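Local coordinates for DNA polymerase sliding clamp (Archaeoglobus fulgidus, PDB 1RWZ), which forms a homotrimeric sliding clamp that encircles DNA and probably tethers the replicative polymerase and other DNA-processing proteins to it, at residues 78-83 against 99-104; 152-157 against 213-218; 199-204 against 236-241. All blocks are in the same frame, centred on the assembly; numbering follows the deposited sequence.

Contact 1. Residues 78-83 against 99-104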
ATOM      1  N   SER A  78      14.138  -8.855 -11.207  1.00 29.42           N
ATOM      2  CA  SER A  78      14.366  -7.432 -10.964  1.00 29.05           C
ATOM      3  C   SER A  78      13.572  -6.926  -9.763  1.00 28.84           C
ATOM      4  O   SER A  78      13.903  -5.893  -9.185  1.00 28.45           O
ATOM      5  CB  SER A  78      13.993  -6.607 -12.200  1.00 29.24           C
ATOM      6  OG  SER A  78      12.590  -6.576 -12.391  1.00 28.70           O
ATOM      7  N   LYS A  79      12.519  -7.647  -9.392  1.00 29.92           N
ATOM      8  CA  LYS A  79      11.703  -7.245  -8.253  1.00 30.04           C
ATOM      9  C   LYS A  79      12.457  -7.429  -6.938  1.00 30.01           C
ATOM     10  O   LYS A  79      12.100  -6.836  -5.924  1.00 30.11           O
ATOM     11  CB  LYS A  79      10.400  -8.046  -8.225  1.00 31.39           C
ATOM     12  CG  LYS A  79       9.466  -7.728  -9.381  1.00 32.40           C
ATOM     13  CD  LYS A  79       8.238  -8.617  -9.368  1.00 34.03           C
ATOM     14  CE  LYS A  79       7.312  -8.269 -10.523  1.00 34.92           C
ATOM     15  NZ  LYS A  79       6.093  -9.124 -10.536  1.00 36.44           N
ATOM     16  N   SER A  80      13.501  -8.252  -6.959  1.00 29.76           N
ATOM     17  CA  SER A  80      14.298  -8.487  -5.760  1.00 30.03           C
ATOM     18  C   SER A  80      15.491  -7.534  -5.743  1.00 29.53           C
ATOM     19  O   SER A  80      16.284  -7.517  -4.800  1.00 29.61           O
ATOM     20  CB  SER A  80      14.775  -9.946  -5.708  1.00 30.19           C
ATOM     21  OG  SER A  80      15.642 -10.247  -6.784  1.00 33.06           O
ATOM     22  N   ILE A  81      15.606  -6.732  -6.797  1.00 28.75           N
ATOM     23  CA  ILE A  81      16.686  -5.760  -6.904  1.00 27.59           C
ATOM     24  C   ILE A  81      16.180  -4.397  -6.441  1.00 27.97           C
ATOM     25  O   ILE A  81      15.052  -4.001  -6.752  1.00 27.25           O
ATOM     26  CB  ILE A  81      17.185  -5.634  -8.365  1.00 27.82           C
ATOM     27  CG1 ILE A  81      17.705  -6.986  -8.857  1.00 27.29           C
ATOM     28  CG2 ILE A  81      18.273  -4.568  -8.455  1.00 26.89           C
ATOM     29  CD1 ILE A  81      18.172  -6.986 -10.306  1.00 27.72           C
ATOM     30  N   SER A  82      17.011  -3.685  -5.688  1.00 27.25           N
ATOM     31  CA  SER A  82      16.650  -2.364  -5.192  1.00 27.99           C
ATOM     32  C   SER A  82      17.017  -1.306  -6.228  1.00 28.30           C
ATOM     33  O   SER A  82      17.980  -1.473  -6.976  1.00 27.94           O
ATOM     34  CB  SER A  82      17.384  -2.071  -3.881  1.00 27.64           C
ATOM     35  OG  SER A  82      17.191  -0.723  -3.486  1.00 28.16           O
ATOM     36  N   THR A  83      16.249  -0.223  -6.277  1.00 28.87           N
ATOM     37  CA  THR A  83      16.530   0.848  -7.225  1.00 29.64           C
ATOM     38  C   THR A  83      17.899   1.452  -6.928  1.00 30.01           C
ATOM     39  O   THR A  83      18.544   2.016  -7.817  1.00 29.64           O
ATOM     40  CB  THR A  83      15.470   1.968  -7.156  1.00 30.14           C
ATOM     41  OG1 THR A  83      15.410   2.494  -5.825  1.00 31.27           O
ATOM     42  CG2 THR A  83      14.102   1.434  -7.557  1.00 30.22           C
ATOM     43  N   VAL A  99      23.567 -11.988 -13.554  1.00 18.46           N
ATOM     44  CA  VAL A  99      23.045 -10.733 -13.032  1.00 18.57           C
ATOM     45  C   VAL A  99      23.517 -10.653 -11.588  1.00 18.86           C
ATOM     46  O   VAL A  99      23.096 -11.447 -10.750  1.00 18.93           O
ATOM     47  CB  VAL A  99      21.506 -10.708 -13.068  1.00 18.61           C
ATOM     48  CG1 VAL A  99      20.991  -9.369 -12.553  1.00 18.31           C
ATOM     49  CG2 VAL A  99      21.023 -10.958 -14.486  1.00 18.27           C
ATOM     50  N   LYS A 100      24.398  -9.702 -11.304  1.00 19.06           N
ATOM     51  CA  LYS A 100      24.931  -9.566  -9.956  1.00 19.49           C
ATOM     52  C   LYS A 100      24.564  -8.250  -9.291  1.00 19.78           C
ATOM     53  O   LYS A 100      24.670  -7.186  -9.894  1.00 18.89           O
ATOM     54  CB  LYS A 100      26.450  -9.710  -9.978  1.00 21.49           C
ATOM     55  CG  LYS A 100      26.945 -10.997 -10.609  1.00 23.79           C
ATOM     56  CD  LYS A 100      28.388 -11.278 -10.224  1.00 27.62           C
ATOM     57  CE  LYS A 100      29.316 -10.172 -10.664  1.00 28.77           C
ATOM     58  NZ  LYS A 100      30.697 -10.397 -10.154  1.00 31.31           N
ATOM     59  N   PHE A 101      24.131  -8.341  -8.038  1.00 19.12           N
ATOM     60  CA  PHE A 101      23.759  -7.171  -7.260  1.00 19.98           C
ATOM     61  C   PHE A 101      23.829  -7.561  -5.791  1.00 20.26           C
ATOM     62  O   PHE A 101      23.482  -8.685  -5.424  1.00 18.77           O
ATOM     63  CB  PHE A 101      22.350  -6.695  -7.648  1.00 19.88           C
ATOM     64  CG  PHE A 101      21.277  -7.728  -7.455  1.00 20.71           C
ATOM     65  CD1 PHE A 101      20.552  -7.787  -6.267  1.00 20.68           C
ATOM     66  CD2 PHE A 101      20.992  -8.648  -8.461  1.00 21.27           C
ATOM     67  CE1 PHE A 101      19.557  -8.746  -6.082  1.00 21.04           C
ATOM     68  CE2 PHE A 101      19.998  -9.612  -8.287  1.00 21.31           C
ATOM     69  CZ  PHE A 101      19.279  -9.660  -7.095  1.00 21.60           C
ATOM     70  N   GLY A 102      24.294  -6.644  -4.948  1.00 20.48           N
ATOM     71  CA  GLY A 102      24.413  -6.969  -3.539  1.00 21.18           C
ATOM     72  C   GLY A 102      25.327  -8.174  -3.420  1.00 20.71           C
ATOM     73  O   GLY A 102      26.377  -8.221  -4.055  1.00 21.21           O
ATOM     74  N   SER A 103      24.930  -9.161  -2.621  1.00 20.36           N
ATOM     75  CA  SER A 103      25.736 -10.367  -2.449  1.00 19.81           C
ATOM     76  C   SER A 103      25.138 -11.520  -3.244  1.00 19.85           C
ATOM     77  O   SER A 103      25.423 -12.684  -2.975  1.00 19.14           O
ATOM     78  CB  SER A 103      25.792 -10.755  -0.968  1.00 20.51           C
ATOM     79  OG  SER A 103      26.440  -9.756  -0.203  1.00 20.96           O
ATOM     80  N   VAL A 104      24.325 -11.184  -4.239  1.00 19.67           N
ATOM     81  CA  VAL A 104      23.654 -12.186  -5.055  1.00 19.83           C
ATOM     82  C   VAL A 104      24.107 -12.257  -6.509  1.00 20.34           C
ATOM     83  O   VAL A 104      24.413 -11.239  -7.130  1.00 19.03           O
ATOM     84  CB  VAL A 104      22.131 -11.930  -5.037  1.00 20.42           C
ATOM     85  CG1 VAL A 104      21.425 -12.813  -6.053  1.00 21.78           C
ATOM     86  CG2 VAL A 104      21.592 -12.179  -3.635  1.00 20.51           C
TER
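I81 lies over the ring of F101 where the loop after helix 71-78 packs on the end of strand 96-101, in the N-terminal domain of the PCNA clamp fold. The tight part is a CH-pi contact: I81 CG1 sits 3.5 Å from the centroid of the F101 ring and only 10° off its normal. CG1 of I81 takes its place beside its own backbone N (chi1 -60°), and the extended branch carries CD1 on over one border of the ring, where it is 3.8 Å from both CD2 and CE2 of F101. Beyond the ring, I81 CD1 reaches V99 CG1 more loosely, at 4.3 Å. V87 of strand 86-91 touches both aliphatic side chains.

The more open side is formed by S80, which is partly exposed and packs against K147 of a neighbouring subunit. Its hydroxyl bonds to I77 O, so the approach to F101 is only van der Waals. Past F101 the chain reverses in a type II' turn to V104, which continues the sheet by antiparallel pairing with a strand of that subunit. V104 CB lies against the other face of the F101 ring, 4.1 Å above its plane and offset toward the rim.

Contact 2. Residues 152-157 against 213-218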
ATOM      1  N   VAL A 152      -9.253   8.176 -26.506  1.00 18.09           N
ATOM      2  CA  VAL A 152      -8.977   9.599 -26.360  1.00 17.06           C
ATOM      3  C   VAL A 152      -8.479  10.197 -27.661  1.00 16.50           C
ATOM      4  O   VAL A 152      -7.845   9.519 -28.472  1.00 16.40           O
ATOM      5  CB  VAL A 152      -7.902   9.876 -25.284  1.00 17.42           C
ATOM      6  CG1 VAL A 152      -8.442   9.560 -23.913  1.00 19.59           C
ATOM      7  CG2 VAL A 152      -6.654   9.058 -25.575  1.00 16.47           C
ATOM      8  N   ILE A 153      -8.777  11.473 -27.858  1.00 15.35           N
ATOM      9  CA  ILE A 153      -8.323  12.180 -29.040  1.00 15.85           C
ATOM     10  C   ILE A 153      -7.137  13.054 -28.646  1.00 16.03           C
ATOM     11  O   ILE A 153      -7.187  13.737 -27.622  1.00 16.51           O
ATOM     12  CB  ILE A 153      -9.417  13.113 -29.600  1.00 17.30           C
ATOM     13  CG1 ILE A 153     -10.555  12.285 -30.198  1.00 18.99           C
ATOM     14  CG2 ILE A 153      -8.824  14.039 -30.654  1.00 18.06           C
ATOM     15  CD1 ILE A 153     -11.752  13.112 -30.631  1.00 21.52           C
ATOM     16  N   PHE A 154      -6.067  12.995 -29.434  1.00 14.73           N
ATOM     17  CA  PHE A 154      -4.901  13.848 -29.220  1.00 15.41           C
ATOM     18  C   PHE A 154      -5.055  14.895 -30.309  1.00 16.06           C
ATOM     19  O   PHE A 154      -5.223  14.556 -31.484  1.00 15.92           O
ATOM     20  CB  PHE A 154      -3.583  13.101 -29.441  1.00 13.81           C
ATOM     21  CG  PHE A 154      -3.148  12.256 -28.276  1.00 13.74           C
ATOM     22  CD1 PHE A 154      -1.853  11.747 -28.229  1.00 14.71           C
ATOM     23  CD2 PHE A 154      -4.024  11.948 -27.242  1.00 13.75           C
ATOM     24  CE1 PHE A 154      -1.437  10.942 -27.170  1.00 14.46           C
ATOM     25  CE2 PHE A 154      -3.615  11.144 -26.177  1.00 12.71           C
ATOM     26  CZ  PHE A 154      -2.323  10.641 -26.141  1.00 14.18           C
ATOM     27  N   ARG A 155      -4.998  16.162 -29.930  1.00 16.86           N
ATOM     28  CA  ARG A 155      -5.173  17.235 -30.893  1.00 18.34           C
ATOM     29  C   ARG A 155      -4.132  18.325 -30.691  1.00 17.93           C
ATOM     30  O   ARG A 155      -3.866  18.743 -29.567  1.00 17.28           O
ATOM     31  CB  ARG A 155      -6.585  17.804 -30.737  1.00 21.03           C
ATOM     32  CG  ARG A 155      -6.906  19.022 -31.567  1.00 25.88           C
ATOM     33  CD  ARG A 155      -8.314  19.496 -31.223  1.00 30.01           C
ATOM     34  NE  ARG A 155      -8.608  20.821 -31.757  1.00 34.57           N
ATOM     35  CZ  ARG A 155      -9.727  21.493 -31.498  1.00 35.72           C
ATOM     36  NH1 ARG A 155     -10.654  20.961 -30.712  1.00 37.30           N
ATOM     37  NH2 ARG A 155      -9.919  22.695 -32.024  1.00 37.64           N
ATOM     38  N   SER A 156      -3.536  18.767 -31.792  1.00 17.77           N
ATOM     39  CA  SER A 156      -2.528  19.818 -31.750  1.00 18.18           C
ATOM     40  C   SER A 156      -2.788  20.849 -32.841  1.00 18.86           C
ATOM     41  O   SER A 156      -3.254  20.520 -33.929  1.00 17.44           O
ATOM     42  CB  SER A 156      -1.130  19.214 -31.947  1.00 18.09           C
ATOM     43  OG  SER A 156      -0.115  20.199 -31.870  1.00 19.67           O
ATOM     44  N   ASP A 157      -2.509  22.106 -32.522  1.00 20.06           N
ATOM     45  CA  ASP A 157      -2.635  23.198 -33.476  1.00 22.42           C
ATOM     46  C   ASP A 157      -1.888  24.377 -32.879  1.00 23.64           C
ATOM     47  O   ASP A 157      -1.219  24.232 -31.857  1.00 22.33           O
ATOM     48  CB  ASP A 157      -4.101  23.562 -33.762  1.00 23.68           C
ATOM     49  CG  ASP A 157      -4.860  23.996 -32.526  1.00 25.46           C
ATOM     50  OD1 ASP A 157      -4.255  24.589 -31.613  1.00 26.36           O
ATOM     51  OD2 ASP A 157      -6.083  23.754 -32.483  1.00 28.44           O
ATOM     52  N   ILE A 213       6.146  14.043 -27.649  1.00 11.01           N
ATOM     53  CA  ILE A 213       5.100  13.413 -28.443  1.00 12.07           C
ATOM     54  C   ILE A 213       5.227  13.853 -29.892  1.00 12.19           C
ATOM     55  O   ILE A 213       5.327  15.046 -30.166  1.00 13.01           O
ATOM     56  CB  ILE A 213       3.701  13.836 -27.953  1.00 12.32           C
ATOM     57  CG1 ILE A 213       3.544  13.515 -26.465  1.00 12.75           C
ATOM     58  CG2 ILE A 213       2.620  13.139 -28.792  1.00 12.17           C
ATOM     59  CD1 ILE A 213       2.268  14.077 -25.852  1.00 13.86           C
ATOM     60  N   HIS A 214       5.238  12.888 -30.810  1.00 12.34           N
ATOM     61  CA  HIS A 214       5.289  13.178 -32.246  1.00 13.01           C
ATOM     62  C   HIS A 214       3.901  12.743 -32.715  1.00 12.91           C
ATOM     63  O   HIS A 214       3.543  11.569 -32.608  1.00 12.67           O
ATOM     64  CB  HIS A 214       6.387  12.356 -32.918  1.00 14.55           C
ATOM     65  CG  HIS A 214       7.765  12.690 -32.435  1.00 17.27           C
ATOM     66  ND1 HIS A 214       8.464  13.792 -32.879  1.00 18.95           N
ATOM     67  CD2 HIS A 214       8.557  12.087 -31.519  1.00 18.46           C
ATOM     68  CE1 HIS A 214       9.628  13.853 -32.257  1.00 19.08           C
ATOM     69  NE2 HIS A 214       9.709  12.830 -31.425  1.00 18.22           N
ATOM     70  N   LEU A 215       3.126  13.692 -33.228  1.00 13.32           N
ATOM     71  CA  LEU A 215       1.751  13.422 -33.622  1.00 13.75           C
ATOM     72  C   LEU A 215       1.361  13.824 -35.039  1.00 14.31           C
ATOM     73  O   LEU A 215       1.760  14.879 -35.533  1.00 14.84           O
ATOM     74  CB  LEU A 215       0.821  14.135 -32.634  1.00 13.64           C
ATOM     75  CG  LEU A 215      -0.702  14.020 -32.731  1.00 13.85           C
ATOM     76  CD1 LEU A 215      -1.142  12.616 -32.340  1.00 12.88           C
ATOM     77  CD2 LEU A 215      -1.341  15.039 -31.791  1.00 13.54           C
ATOM     78  N   GLY A 216       0.553  12.974 -35.668  1.00 14.47           N
ATOM     79  CA  GLY A 216       0.064  13.237 -37.011  1.00 15.16           C
ATOM     80  C   GLY A 216      -1.444  13.030 -37.024  1.00 16.11           C
ATOM     81  O   GLY A 216      -2.072  12.954 -35.966  1.00 16.34           O
ATOM     82  N   THR A 217      -2.037  12.933 -38.209  1.00 15.90           N
ATOM     83  CA  THR A 217      -3.481  12.741 -38.323  1.00 15.76           C
ATOM     84  C   THR A 217      -3.758  11.354 -38.899  1.00 16.59           C
ATOM     85  O   THR A 217      -3.376  11.058 -40.032  1.00 16.33           O
ATOM     86  CB  THR A 217      -4.105  13.836 -39.221  1.00 16.73           C
ATOM     87  OG1 THR A 217      -3.964  15.107 -38.573  1.00 16.93           O
ATOM     88  CG2 THR A 217      -5.579  13.561 -39.479  1.00 16.73           C
ATOM     89  N   ASN A 218      -4.412  10.516 -38.095  1.00 16.24           N
ATOM     90  CA  ASN A 218      -4.732   9.134 -38.444  1.00 17.19           C
ATOM     91  C   ASN A 218      -3.445   8.343 -38.668  1.00 17.57           C
ATOM     92  O   ASN A 218      -3.374   7.453 -39.513  1.00 17.00           O
ATOM     93  CB  ASN A 218      -5.634   9.079 -39.682  1.00 18.58           C
ATOM     94  CG  ASN A 218      -6.992   9.696 -39.430  1.00 19.79           C
ATOM     95  OD1 ASN A 218      -7.653   9.382 -38.435  1.00 21.91           O
ATOM     96  ND2 ASN A 218      -7.419  10.578 -40.325  1.00 20.21           N
TER
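L215 and F154 account for most of the surface buried here; I213 and S156 add smaller shares, I213 by lying close without touching. The isobutyl fork of L215 straddles the first carbon of the phenylalanine side chain: CD1 and CD2 of L215 are each 3.8 Å from F154 CB. Its CG stands anti to the backbone N (chi1 -178°), which carries the fork off strand 210-215 toward the other segment. CD1 of L215 also comes to the edge of the F154 ring, near its plane, so the leucine meets the base and border of the phenyl group and not its face. The ring makes an edge-to-face pair with F193 and packs on L198 of helix 195-201.

The other methyl follows the strand onward. L215 CD2 lies 3.9 Å from F154 O and 4.2 Å from S156 CB, touching S156 through its methylene while the hydroxyl is bonded to G187 O. R155, between these two inward residues, points away, as the alternation of a strand requires.

Both strands lie in the C-terminal domain but in different sheets, 151-157 in a four-stranded one and 210-215 in the long sheet that runs on into the N-terminal domain. The axes of 152-157 and 213-215 pass 9.1 Å apart, at 86°, a near-orthogonal packing of one sheet on another. With an aliphatic fork, an aromatic side chain and a serine methylene as its surfaces, this junction depends on close fit and apolar burial, whereas directional bonding is left to the strands' own sheets and the serine hydroxyl.

Contact 3. Residues 199-204 against 236-241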
ATOM      1  N   LYS A 199      -2.300   4.102 -20.898  1.00 18.02           N
ATOM      2  CA  LYS A 199      -2.188   3.968 -19.452  1.00 19.66           C
ATOM      3  C   LYS A 199      -1.040   3.021 -19.107  1.00 19.33           C
ATOM      4  O   LYS A 199      -0.262   3.289 -18.188  1.00 19.44           O
ATOM      5  CB  LYS A 199      -3.507   3.448 -18.873  1.00 21.39           C
ATOM      6  CG  LYS A 199      -3.587   3.474 -17.359  1.00 24.51           C
ATOM      7  CD  LYS A 199      -4.974   3.054 -16.903  1.00 26.75           C
ATOM      8  CE  LYS A 199      -5.108   3.079 -15.392  1.00 28.89           C
ATOM      9  NZ  LYS A 199      -6.446   2.574 -14.971  1.00 30.07           N
ATOM     10  N   GLU A 200      -0.924   1.924 -19.853  1.00 18.65           N
ATOM     11  CA  GLU A 200       0.138   0.947 -19.623  1.00 18.60           C
ATOM     12  C   GLU A 200       1.512   1.573 -19.872  1.00 18.21           C
ATOM     13  O   GLU A 200       2.452   1.357 -19.102  1.00 17.56           O
ATOM     14  CB  GLU A 200      -0.059  -0.269 -20.536  1.00 20.42           C
ATOM     15  CG  GLU A 200       0.844  -1.461 -20.234  1.00 22.18           C
ATOM     16  CD  GLU A 200       0.639  -2.025 -18.837  1.00 24.17           C
ATOM     17  OE1 GLU A 200      -0.512  -2.032 -18.350  1.00 25.57           O
ATOM     18  OE2 GLU A 200       1.629  -2.477 -18.224  1.00 25.86           O
ATOM     19  N   PHE A 201       1.624   2.351 -20.946  1.00 16.77           N
ATOM     20  CA  PHE A 201       2.882   3.021 -21.287  1.00 16.27           C
ATOM     21  C   PHE A 201       3.384   3.878 -20.121  1.00 16.94           C
ATOM     22  O   PHE A 201       4.560   3.839 -19.770  1.00 16.10           O
ATOM     23  CB  PHE A 201       2.692   3.963 -22.481  1.00 15.93           C
ATOM     24  CG  PHE A 201       2.327   3.280 -23.772  1.00 15.65           C
ATOM     25  CD1 PHE A 201       1.786   4.024 -24.820  1.00 15.80           C
ATOM     26  CD2 PHE A 201       2.543   1.920 -23.958  1.00 15.60           C
ATOM     27  CE1 PHE A 201       1.466   3.425 -26.040  1.00 16.04           C
ATOM     28  CE2 PHE A 201       2.224   1.308 -25.179  1.00 15.46           C
ATOM     29  CZ  PHE A 201       1.687   2.064 -26.218  1.00 14.83           C
ATOM     30  N   CYS A 202       2.477   4.658 -19.541  1.00 16.44           N
ATOM     31  CA  CYS A 202       2.818   5.567 -18.452  1.00 18.43           C
ATOM     32  C   CYS A 202       3.242   4.927 -17.137  1.00 18.94           C
ATOM     33  O   CYS A 202       3.729   5.621 -16.244  1.00 19.22           O
ATOM     34  CB  CYS A 202       1.652   6.524 -18.194  1.00 17.72           C
ATOM     35  SG  CYS A 202       1.320   7.646 -19.563  1.00 20.68           S
ATOM     36  N   LYS A 203       3.077   3.616 -17.010  1.00 19.60           N
ATOM     37  CA  LYS A 203       3.454   2.950 -15.768  1.00 20.53           C
ATOM     38  C   LYS A 203       4.946   3.005 -15.443  1.00 20.22           C
ATOM     39  O   LYS A 203       5.333   2.837 -14.286  1.00 20.72           O
ATOM     40  CB  LYS A 203       2.972   1.499 -15.780  1.00 21.76           C
ATOM     41  CG  LYS A 203       1.470   1.389 -15.584  1.00 23.11           C
ATOM     42  CD  LYS A 203       0.996  -0.049 -15.603  1.00 26.12           C
ATOM     43  CE  LYS A 203      -0.505  -0.106 -15.380  1.00 27.58           C
ATOM     44  NZ  LYS A 203      -1.032  -1.497 -15.462  1.00 29.73           N
ATOM     45  N   VAL A 204       5.782   3.247 -16.447  1.00 19.40           N
ATOM     46  CA  VAL A 204       7.224   3.326 -16.213  1.00 19.36           C
ATOM     47  C   VAL A 204       7.711   4.769 -16.120  1.00 18.94           C
ATOM     48  O   VAL A 204       8.908   5.018 -15.956  1.00 18.44           O
ATOM     49  CB  VAL A 204       8.030   2.613 -17.328  1.00 20.03           C
ATOM     50  CG1 VAL A 204       7.706   1.122 -17.334  1.00 19.63           C
ATOM     51  CG2 VAL A 204       7.726   3.237 -18.685  1.00 19.46           C
ATOM     52  N   TYR A 236       7.450   4.484 -27.177  1.00 13.34           N
ATOM     53  CA  TYR A 236       6.317   3.609 -27.434  1.00 14.00           C
ATOM     54  C   TYR A 236       5.615   4.197 -28.650  1.00 14.08           C
ATOM     55  O   TYR A 236       5.477   5.418 -28.769  1.00 14.31           O
ATOM     56  CB  TYR A 236       5.339   3.590 -26.255  1.00 14.28           C
ATOM     57  CG  TYR A 236       5.745   2.712 -25.089  1.00 14.79           C
ATOM     58  CD1 TYR A 236       6.001   3.264 -23.829  1.00 15.88           C
ATOM     59  CD2 TYR A 236       5.819   1.326 -25.228  1.00 15.11           C
ATOM     60  CE1 TYR A 236       6.316   2.451 -22.739  1.00 14.47           C
ATOM     61  CE2 TYR A 236       6.132   0.506 -24.149  1.00 15.33           C
ATOM     62  CZ  TYR A 236       6.375   1.072 -22.907  1.00 16.14           C
ATOM     63  OH  TYR A 236       6.647   0.255 -21.832  1.00 16.79           O
ATOM     64  N   ILE A 237       5.193   3.331 -29.563  1.00 14.14           N
ATOM     65  CA  ILE A 237       4.478   3.771 -30.754  1.00 13.82           C
ATOM     66  C   ILE A 237       3.150   3.035 -30.691  1.00 13.82           C
ATOM     67  O   ILE A 237       3.116   1.821 -30.483  1.00 14.30           O
ATOM     68  CB  ILE A 237       5.237   3.397 -32.044  1.00 13.92           C
ATOM     69  CG1 ILE A 237       6.613   4.070 -32.037  1.00 14.66           C
ATOM     70  CG2 ILE A 237       4.433   3.845 -33.269  1.00 13.42           C
ATOM     71  CD1 ILE A 237       7.504   3.698 -33.201  1.00 15.66           C
ATOM     72  N   LEU A 238       2.061   3.776 -30.854  1.00 12.87           N
ATOM     73  CA  LEU A 238       0.726   3.203 -30.763  1.00 12.98           C
ATOM     74  C   LEU A 238      -0.098   3.455 -32.016  1.00 13.25           C
ATOM     75  O   LEU A 238      -0.237   4.598 -32.455  1.00 12.72           O
ATOM     76  CB  LEU A 238       0.001   3.793 -29.547  1.00 12.61           C
ATOM     77  CG  LEU A 238      -1.448   3.379 -29.283  1.00 13.00           C
ATOM     78  CD1 LEU A 238      -1.523   1.867 -29.110  1.00 12.91           C
ATOM     79  CD2 LEU A 238      -1.970   4.087 -28.038  1.00 12.18           C
ATOM     80  N   ALA A 239      -0.642   2.378 -32.582  1.00 13.44           N
ATOM     81  CA  ALA A 239      -1.477   2.470 -33.783  1.00 13.75           C
ATOM     82  C   ALA A 239      -2.729   3.290 -33.479  1.00 13.68           C
ATOM     83  O   ALA A 239      -3.260   3.252 -32.367  1.00 14.57           O
ATOM     84  CB  ALA A 239      -1.868   1.060 -34.260  1.00 14.12           C
ATOM     85  N   PRO A 240      -3.235   4.032 -34.476  1.00 14.48           N
ATOM     86  CA  PRO A 240      -4.428   4.860 -34.286  1.00 14.96           C
ATOM     87  C   PRO A 240      -5.761   4.174 -34.567  1.00 16.90           C
ATOM     88  O   PRO A 240      -5.814   3.130 -35.223  1.00 16.35           O
ATOM     89  CB  PRO A 240      -4.189   6.004 -35.255  1.00 15.40           C
ATOM     90  CG  PRO A 240      -3.611   5.265 -36.452  1.00 15.28           C
ATOM     91  CD  PRO A 240      -2.636   4.268 -35.806  1.00 13.98           C
ATOM     92  N   ARG A 241      -6.827   4.773 -34.046  1.00 18.43           N
ATOM     93  CA  ARG A 241      -8.184   4.307 -34.285  1.00 20.53           C
ATOM     94  C   ARG A 241      -8.716   5.360 -35.256  1.00 22.00           C
ATOM     95  O   ARG A 241      -7.990   6.286 -35.611  1.00 21.99           O
ATOM     96  CB  ARG A 241      -9.008   4.293 -32.989  1.00 21.83           C
ATOM     97  CG  ARG A 241      -8.528   3.256 -31.967  1.00 24.46           C
ATOM     98  CD  ARG A 241      -9.474   3.110 -30.776  1.00 27.22           C
ATOM     99  NE  ARG A 241      -9.000   2.086 -29.838  1.00 29.55           N
ATOM    100  CZ  ARG A 241      -9.719   1.576 -28.840  1.00 30.76           C
ATOM    101  NH1 ARG A 241     -10.962   1.981 -28.628  1.00 31.32           N
ATOM    102  NH2 ARG A 241      -9.194   0.649 -28.050  1.00 31.42           N
TER
HETATM  103  O   HOH W   1       4.963   0.272 -19.365  1.00 19.12           O
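The rings of F201 and Y236 lie nearly parallel, one partly over the other, in an offset stack with centroids 4.2 Å apart and planes inclined by only 10°. The displacement is such that each ring receives a different part of its partner. F201 CD2 is 3.4 Å above the centre of the tyrosine ring, while Y236 CB is centred over the phenylalanine, 3.7 Å from its centroid and 3° off the normal, a CH-pi contact added to the stack. With CG turned beside its own backbone N, F201 lays its ring against the tyrosine.

Other groups close in at the edges. L238 CB lies in the plane of the F201 ring, 3.8 Å from F201 CE1, and V204 CG2 approaches the edge of the Y236 ring near its plane. Together they pack helix 195-201 and the residues that follow it onto strand 232-238, one of the helix-on-sheet layers of the C-terminal domain; in PCNA clamps such helices line the central channel through which DNA passes. L223, on the adjacent strand 221-227, also touches F201.

The tyrosine extends past the stack to a polar end. Its hydroxyl is bonded to A17 O of helix 8-19, in the N-terminal domain, and accepts a hydrogen bond from a water 3.0 Å from Y236 OH. The same water donates to the main chain of the other segment, 2.7 Å from E200 O. Three residues on, K203 NZ makes a salt bridge with the syn side of E200 OE1, approaching 31° out of the carboxylate plane.

All three contacts are largely buried, but contact 3 is the most central, about 8 Å from the chain's centre, while contacts 1 and 2, at about 22 and 19 Å between centres, lie farther out on opposite sides of it. Contact 1 stands apart in the N-terminal domain, with partly exposed S80 beside a neighbouring subunit; its nearest atoms are about 10 Å from those of contact 3. Contacts 2 and 3 share the C-terminal domain and the sheet holding strands 210-215 and 232-238, and they touch where N218 packs on P240. Aliphatic-on-ring packing marks contact 1, a leucine fork between crossed sheets contact 2, and an aromatic stack with a bridging water contact 3.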